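Local coordinates for 3-oxoacyl-[acyl-carrier-protein] synthase (Arabidopsis thaliana, PDB 2IX4) that catalyses the condensation steps of mitochondrial fatty acid synthesis, lengthening acyl chains by two carbons taken from malonyl-ACP, at residues W105-E110 / Y166-P171; E114-S119 / A198-A203. One frame throughout, in Å; residues are numbered along the deposited sequence.

Contacts 1 and 2 are neighbours in the N-terminal ketosynthase region, their centres about 8 Å apart, yet they differ in chemistry. Contact 2 is core: strands 116-122 and 200-207 run parallel in the main sheet, joined by regular backbone bonds, with a salt bridge just before the strands begin. Contact 1 is only partly buried and joins segments 105-110 and 166-171, mostly loop, through aromatic and apolar side chains, a water and one side-chain bond near the dimer partner. They meet where the loop ending in Pro171 comes alongside strand 116-122: Gly170 N lies 2.8 Å from Thr116 O, a probable hydrogen bond, and Trp105 packs on Val200.

Contact 1: W105-E110 / Y166-P171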
loop_
_atom_site.group_PDB
_atom_site.type_symbol
_atom_site.label_atom_id
_atom_site.label_comp_id
_atom_site.label_asym_id
_atom_site.label_seq_id
_atom_site.Cartn_x
_atom_site.Cartn_y
_atom_site.Cartn_z
ATOM N N TRP A 105 -17.175 2.474 -19.751
ATOM C CA TRP A 105 -17.362 3.330 -18.588
ATOM C C TRP A 105 -16.442 4.546 -18.631
ATOM O O TRP A 105 -15.351 4.543 -18.061
ATOM C CB TRP A 105 -17.174 2.547 -17.279
ATOM C CG TRP A 105 -17.622 3.323 -16.069
ATOM C CD1 TRP A 105 -16.834 3.817 -15.067
ATOM C CD2 TRP A 105 -18.966 3.715 -15.752
ATOM N NE1 TRP A 105 -17.606 4.482 -14.141
ATOM C CE2 TRP A 105 -18.917 4.435 -14.538
ATOM C CE3 TRP A 105 -20.209 3.521 -16.375
ATOM C CZ2 TRP A 105 -20.061 4.959 -13.929
ATOM C CZ3 TRP A 105 -21.351 4.048 -15.770
ATOM C CH2 TRP A 105 -21.266 4.757 -14.559
ATOM N N LEU A 106 -16.899 5.583 -19.321
ATOM C CA LEU A 106 -16.212 6.863 -19.351
ATOM C C LEU A 106 -17.240 7.949 -19.032
ATOM O O LEU A 106 -17.597 8.742 -19.906
ATOM C CB LEU A 106 -15.558 7.091 -20.724
ATOM C CG LEU A 106 -14.494 6.074 -21.168
ATOM C CD1 LEU A 106 -14.282 6.110 -22.680
ATOM C CD2 LEU A 106 -13.176 6.276 -20.426
ATOM N N PRO A 107 -17.733 7.980 -17.775
ATOM C CA PRO A 107 -18.847 8.871 -17.450
ATOM C C PRO A 107 -18.486 10.348 -17.571
ATOM O O PRO A 107 -17.354 10.743 -17.285
ATOM C CB PRO A 107 -19.170 8.517 -15.995
ATOM C CG PRO A 107 -17.917 7.947 -15.450
ATOM C CD PRO A 107 -17.286 7.216 -16.594
ATOM N N THR A 108 -19.451 11.146 -18.010
ATOM C CA THR A 108 -19.287 12.590 -18.092
ATOM C C THR A 108 -19.996 13.280 -16.926
ATOM O O THR A 108 -19.646 14.402 -16.554
ATOM C CB THR A 108 -19.846 13.138 -19.416
ATOM O OG1 THR A 108 -21.207 12.720 -19.564
ATOM C CG2 THR A 108 -19.036 12.624 -20.594
ATOM N N GLU A 109 -20.989 12.601 -16.356
ATOM C CA GLU A 109 -21.804 13.159 -15.282
ATOM C C GLU A 109 -21.073 13.060 -13.951
ATOM O O GLU A 109 -20.474 12.027 -13.646
ATOM C CB GLU A 109 -23.153 12.438 -15.203
ATOM C CG GLU A 109 -24.063 12.668 -16.414
ATOM C CD GLU A 109 -24.641 14.075 -16.472
ATOM O OE1 GLU A 109 -24.798 14.612 -17.590
ATOM O OE2 GLU A 109 -24.943 14.648 -15.401
ATOM N N GLU A 110 -21.127 14.138 -13.167
ATOM C CA GLU A 110 -20.434 14.197 -11.876
ATOM C C GLU A 110 -20.948 13.146 -10.897
ATOM O O GLU A 110 -20.176 12.604 -10.106
ATOM C CB GLU A 110 -20.520 15.599 -11.258
ATOM C CG GLU A 110 -19.596 16.644 -11.902
ATOM C CD GLU A 110 -18.112 16.366 -11.679
ATOM O OE1 GLU A 110 -17.735 15.865 -10.596
ATOM O OE2 GLU A 110 -17.313 16.656 -12.596
ATOM N N TYR A 166 -9.698 10.532 -15.571
ATOM C CA TYR A 166 -11.111 10.281 -15.862
ATOM C C TYR A 166 -12.076 11.040 -14.946
ATOM O O TYR A 166 -13.290 10.999 -15.148
ATOM C CB TYR A 166 -11.386 8.775 -15.836
ATOM C CG TYR A 166 -10.463 7.991 -16.738
ATOM C CD1 TYR A 166 -9.357 7.319 -16.221
ATOM C CD2 TYR A 166 -10.676 7.949 -18.116
ATOM C CE1 TYR A 166 -8.496 6.609 -17.046
ATOM C CE2 TYR A 166 -9.821 7.241 -18.951
ATOM C CZ TYR A 166 -8.735 6.577 -18.410
ATOM O OH TYR A 166 -7.886 5.881 -19.233
ATOM N N GLY A 167 -11.529 11.742 -13.956
ATOM C CA GLY A 167 -12.334 12.527 -13.026
ATOM C C GLY A 167 -13.039 11.660 -12.001
ATOM O O GLY A 167 -14.126 12.000 -11.541
ATOM N N PHE A 168 -12.415 10.540 -11.646
ATOM C CA PHE A 168 -13.016 9.587 -10.718
ATOM C C PHE A 168 -12.817 10.034 -9.274
ATOM O O PHE A 168 -11.680 10.126 -8.795
ATOM C CB PHE A 168 -12.460 8.171 -10.946
ATOM C CG PHE A 168 -12.860 7.554 -12.268
ATOM C CD1 PHE A 168 -12.092 6.540 -12.829
ATOM C CD2 PHE A 168 -13.998 7.988 -12.952
ATOM C CE1 PHE A 168 -12.451 5.955 -14.045
ATOM C CE2 PHE A 168 -14.365 7.414 -14.172
ATOM C CZ PHE A 168 -13.589 6.394 -14.719
ATOM N N GLN A 169 -13.926 10.306 -8.586
ATOM C CA GLN A 169 -13.891 10.923 -7.258
ATOM C C GLN A 169 -14.418 10.020 -6.140
ATOM O O GLN A 169 -14.669 10.482 -5.022
ATOM C CB GLN A 169 -14.631 12.263 -7.273
ATOM C CG GLN A 169 -14.023 13.284 -8.225
ATOM C CD GLN A 169 -15.000 14.373 -8.614
ATOM O OE1 GLN A 169 -15.346 15.226 -7.803
ATOM N NE2 GLN A 169 -15.441 14.354 -9.866
ATOM N N GLY A 170 -14.577 8.734 -6.446
ATOM C CA GLY A 170 -14.850 7.726 -5.429
ATOM C C GLY A 170 -13.574 7.423 -4.668
ATOM O O GLY A 170 -12.581 8.141 -4.818
ATOM N N PRO A 171 -13.579 6.356 -3.847
ATOM C CA PRO A 171 -12.379 5.994 -3.085
ATOM C C PRO A 171 -11.116 5.951 -3.954
ATOM O O PRO A 171 -11.097 5.290 -4.995
ATOM C CB PRO A 171 -12.712 4.600 -2.547
ATOM C CG PRO A 171 -14.193 4.578 -2.451
ATOM C CD PRO A 171 -14.700 5.434 -3.585
HETATM O O HOH W 1 -14.868 9.803 -17.092
#
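Trp105, Leu106, Pro107 and Glu110 meet Tyr166, Phe168 and Gln169 in a loop-to-loop contact, apolar at one end and polar at the other, between the loop that follows helix 87-102 and the loop that leads from helix 157-166 to strand 172-173. Phe168 is the central apolar group. Pro107 CD reaches its edge near the ring plane, 3.8 Å from Phe168 CE2, while the same CD also lies over one face of the Trp105 indole. Within its own segment, Tyr166 CB sits over the centre of the Phe168 ring. The indole and Phe168 are slid apart, planes 27° from each other, so they barely overlap and touch obliquely through Trp105 CD1 and Phe168 CZ at 4.2 Å. Trp105 holds CG beside its carbonyl carbon (chi1 -169°), which sets the indole against Phe168; its NE1 bonds to Thr116 OG1. Farther out, Leu106 CD2 rests 3.8 Å from Tyr166 CE2, and Tyr166 OH bonds to Asp97. One water donates to both Pro107 O and Tyr166 O. At the polar end Gln169 NE2 donates to the syn side of Glu110 OE1 at 2.8 Å, and nearly straight (168°) to Gly167 O, so two acceptors fix the amide's rotation. Lys294 of the second subunit forms a salt bridge with Glu110 OE1 and a hydrogen bond with Gln169 OE1. A leucine in place of Gln169 would probably leave Glu110 OE1 and Gly167 O without this donor and deprive that lysine of one acceptor. The contact thus combines apolar packing with a polar cluster that continues across the dimer interface.

Contact 2: E114-S119 / A198-A203; sequences ERTGVS and ADVMVA
The guanidinium of Arg115 has the backbone of Ala198 over one face, with Ala198 CA 3.8 Å above the plane, and the carboxylate of Asp199 at its edge. The two flat groups are steeply turned, 78° apart: NE and NH2 grip side-on, one carboxylate oxygen each, and both oxygens are met from above the carboxylate plane. Arg115 NE to Asp199 OD2 is 3.2 Å and almost straight (178°); Arg115 NH2 to Asp199 OD1 is 3.0 Å. Bends at chi2 and chi3 curl the arginine back over Ala198, where NH2 also bonds to Gly196 O, while Asp199 OD1 has a second salt bridge to Arg1. Arg115 O accepts from both Asp199 N and Val200 N, and from there the strands run parallel: Gly117 N to Val200 O, Val202 N to Gly117 O and Ser119 N to Val202 O, the last 2.8 Å. On one sheet face Thr116 and Val200 lie side by side, followed by Val118 and Val202. On the other, Met201 folds across Gly117, its SD 3.5 Å from Gly117 CA, where a CB on that glycine would stand, and its CE 3.8 Å from Ser119 CB. Helix 181-195 covers Met201, packing on this core sheet of the thiolase-like fold. Parallel-strand bonding thus pairs backbone groups across buried strands, while the charged pair, with its further partners, lies just ahead of them.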
loop_
_atom_site.group_PDB
_atom_site.type_symbol
_atom_site.label_atom_id
_atom_site.label_comp_id
_atom_site.label_asym_id
_atom_site.label_seq_id
_atom_site.Cartn_x
_atom_site.Cartn_y
_atom_site.Cartn_z
ATOM N N GLU A 114 -18.336 10.591 -9.265
ATOM C CA GLU A 114 -18.207 10.568 -7.808
ATOM C C GLU A 114 -18.442 9.180 -7.220
ATOM O O GLU A 114 -17.974 8.882 -6.116
ATOM C CB GLU A 114 -19.177 11.569 -7.176
ATOM C CG GLU A 114 -18.766 13.026 -7.329
ATOM C CD GLU A 114 -19.837 13.997 -6.855
ATOM O OE1 GLU A 114 -20.756 13.582 -6.113
ATOM O OE2 GLU A 114 -19.760 15.185 -7.229
ATOM N N ARG A 115 -19.163 8.337 -7.955
ATOM C CA ARG A 115 -19.428 6.960 -7.523
ATOM C C ARG A 115 -18.425 5.945 -8.081
ATOM O O ARG A 115 -18.560 4.742 -7.854
ATOM C CB ARG A 115 -20.871 6.549 -7.857
ATOM C CG ARG A 115 -21.937 7.226 -6.989
ATOM C CD ARG A 115 -21.749 6.910 -5.499
ATOM N NE ARG A 115 -22.121 5.536 -5.162
ATOM C CZ ARG A 115 -21.889 4.953 -3.987
ATOM N NH1 ARG A 115 -21.267 5.613 -3.020
ATOM N NH2 ARG A 115 -22.274 3.702 -3.779
ATOM N N THR A 116 -17.418 6.444 -8.799
ATOM C CA THR A 116 -16.350 5.610 -9.356
ATOM C C THR A 116 -15.026 5.874 -8.646
ATOM O O THR A 116 -14.556 7.007 -8.597
ATOM C CB THR A 116 -16.168 5.865 -10.868
ATOM O OG1 THR A 116 -17.434 5.745 -11.529
ATOM C CG2 THR A 116 -15.173 4.868 -11.479
ATOM N N GLY A 117 -14.425 4.820 -8.104
ATOM C CA GLY A 117 -13.126 4.932 -7.451
ATOM C C GLY A 117 -12.021 4.165 -8.158
ATOM O O GLY A 117 -12.243 3.525 -9.195
ATOM N N VAL A 118 -10.819 4.233 -7.593
ATOM C CA VAL A 118 -9.644 3.578 -8.165
ATOM C C VAL A 118 -8.833 2.927 -7.049
ATOM O O VAL A 118 -8.590 3.547 -6.011
ATOM C CB VAL A 118 -8.750 4.579 -8.944
ATOM C CG1 VAL A 118 -7.644 3.849 -9.699
ATOM C CG2 VAL A 118 -9.581 5.412 -9.923
ATOM N N SER A 119 -8.433 1.674 -7.268
ATOM C CA SER A 119 -7.561 0.942 -6.345
ATOM C C SER A 119 -6.523 0.128 -7.123
ATOM O O SER A 119 -6.701 -1.069 -7.364
ATOM C CB SER A 119 -8.373 0.039 -5.415
ATOM O OG SER A 119 -7.542 -0.538 -4.413
ATOM N N ALA A 198 -18.604 2.780 -3.138
ATOM C CA ALA A 198 -18.566 3.047 -4.575
ATOM C C ALA A 198 -19.498 2.101 -5.323
ATOM O O ALA A 198 -19.893 1.060 -4.795
ATOM C CB ALA A 198 -17.144 2.906 -5.102
ATOM N N ASP A 199 -19.848 2.473 -6.551
ATOM C CA ASP A 199 -20.614 1.601 -7.433
ATOM C C ASP A 199 -19.723 0.961 -8.494
ATOM O O ASP A 199 -20.053 -0.099 -9.023
ATOM C CB ASP A 199 -21.750 2.371 -8.108
ATOM C CG ASP A 199 -22.856 2.751 -7.142
ATOM O OD1 ASP A 199 -23.074 2.026 -6.142
ATOM O OD2 ASP A 199 -23.517 3.780 -7.387
ATOM N N VAL A 200 -18.613 1.630 -8.811
ATOM C CA VAL A 200 -17.632 1.166 -9.794
ATOM C C VAL A 200 -16.233 1.379 -9.231
ATOM O O VAL A 200 -15.938 2.439 -8.688
ATOM C CB VAL A 200 -17.737 1.948 -11.140
ATOM C CG1 VAL A 200 -16.739 1.406 -12.162
ATOM C CG2 VAL A 200 -19.152 1.903 -11.708
ATOM N N MET A 201 -15.376 0.370 -9.358
ATOM C CA MET A 201 -13.977 0.498 -8.969
ATOM C C MET A 201 -13.057 0.016 -10.085
ATOM O O MET A 201 -13.231 -1.084 -10.619
ATOM C CB MET A 201 -13.679 -0.278 -7.678
ATOM C CG MET A 201 -14.290 0.307 -6.404
ATOM S SD MET A 201 -13.608 1.888 -5.854
ATOM C CE MET A 201 -11.940 1.417 -5.361
ATOM N N VAL A 202 -12.082 0.854 -10.425
ATOM C CA VAL A 202 -11.019 0.502 -11.351
ATOM C C VAL A 202 -9.856 -0.006 -10.502
ATOM O O VAL A 202 -9.197 0.776 -9.817
ATOM C CB VAL A 202 -10.596 1.724 -12.197
ATOM C CG1 VAL A 202 -9.611 1.313 -13.280
ATOM C CG2 VAL A 202 -11.822 2.393 -12.819
ATOM N N ALA A 203 -9.620 -1.316 -10.537
ATOM C CA ALA A 203 -8.717 -1.959 -9.579
ATOM C C ALA A 203 -7.711 -2.907 -10.221
ATOM O O ALA A 203 -7.981 -3.503 -11.266
ATOM C CB ALA A 203 -9.527 -2.697 -8.508
#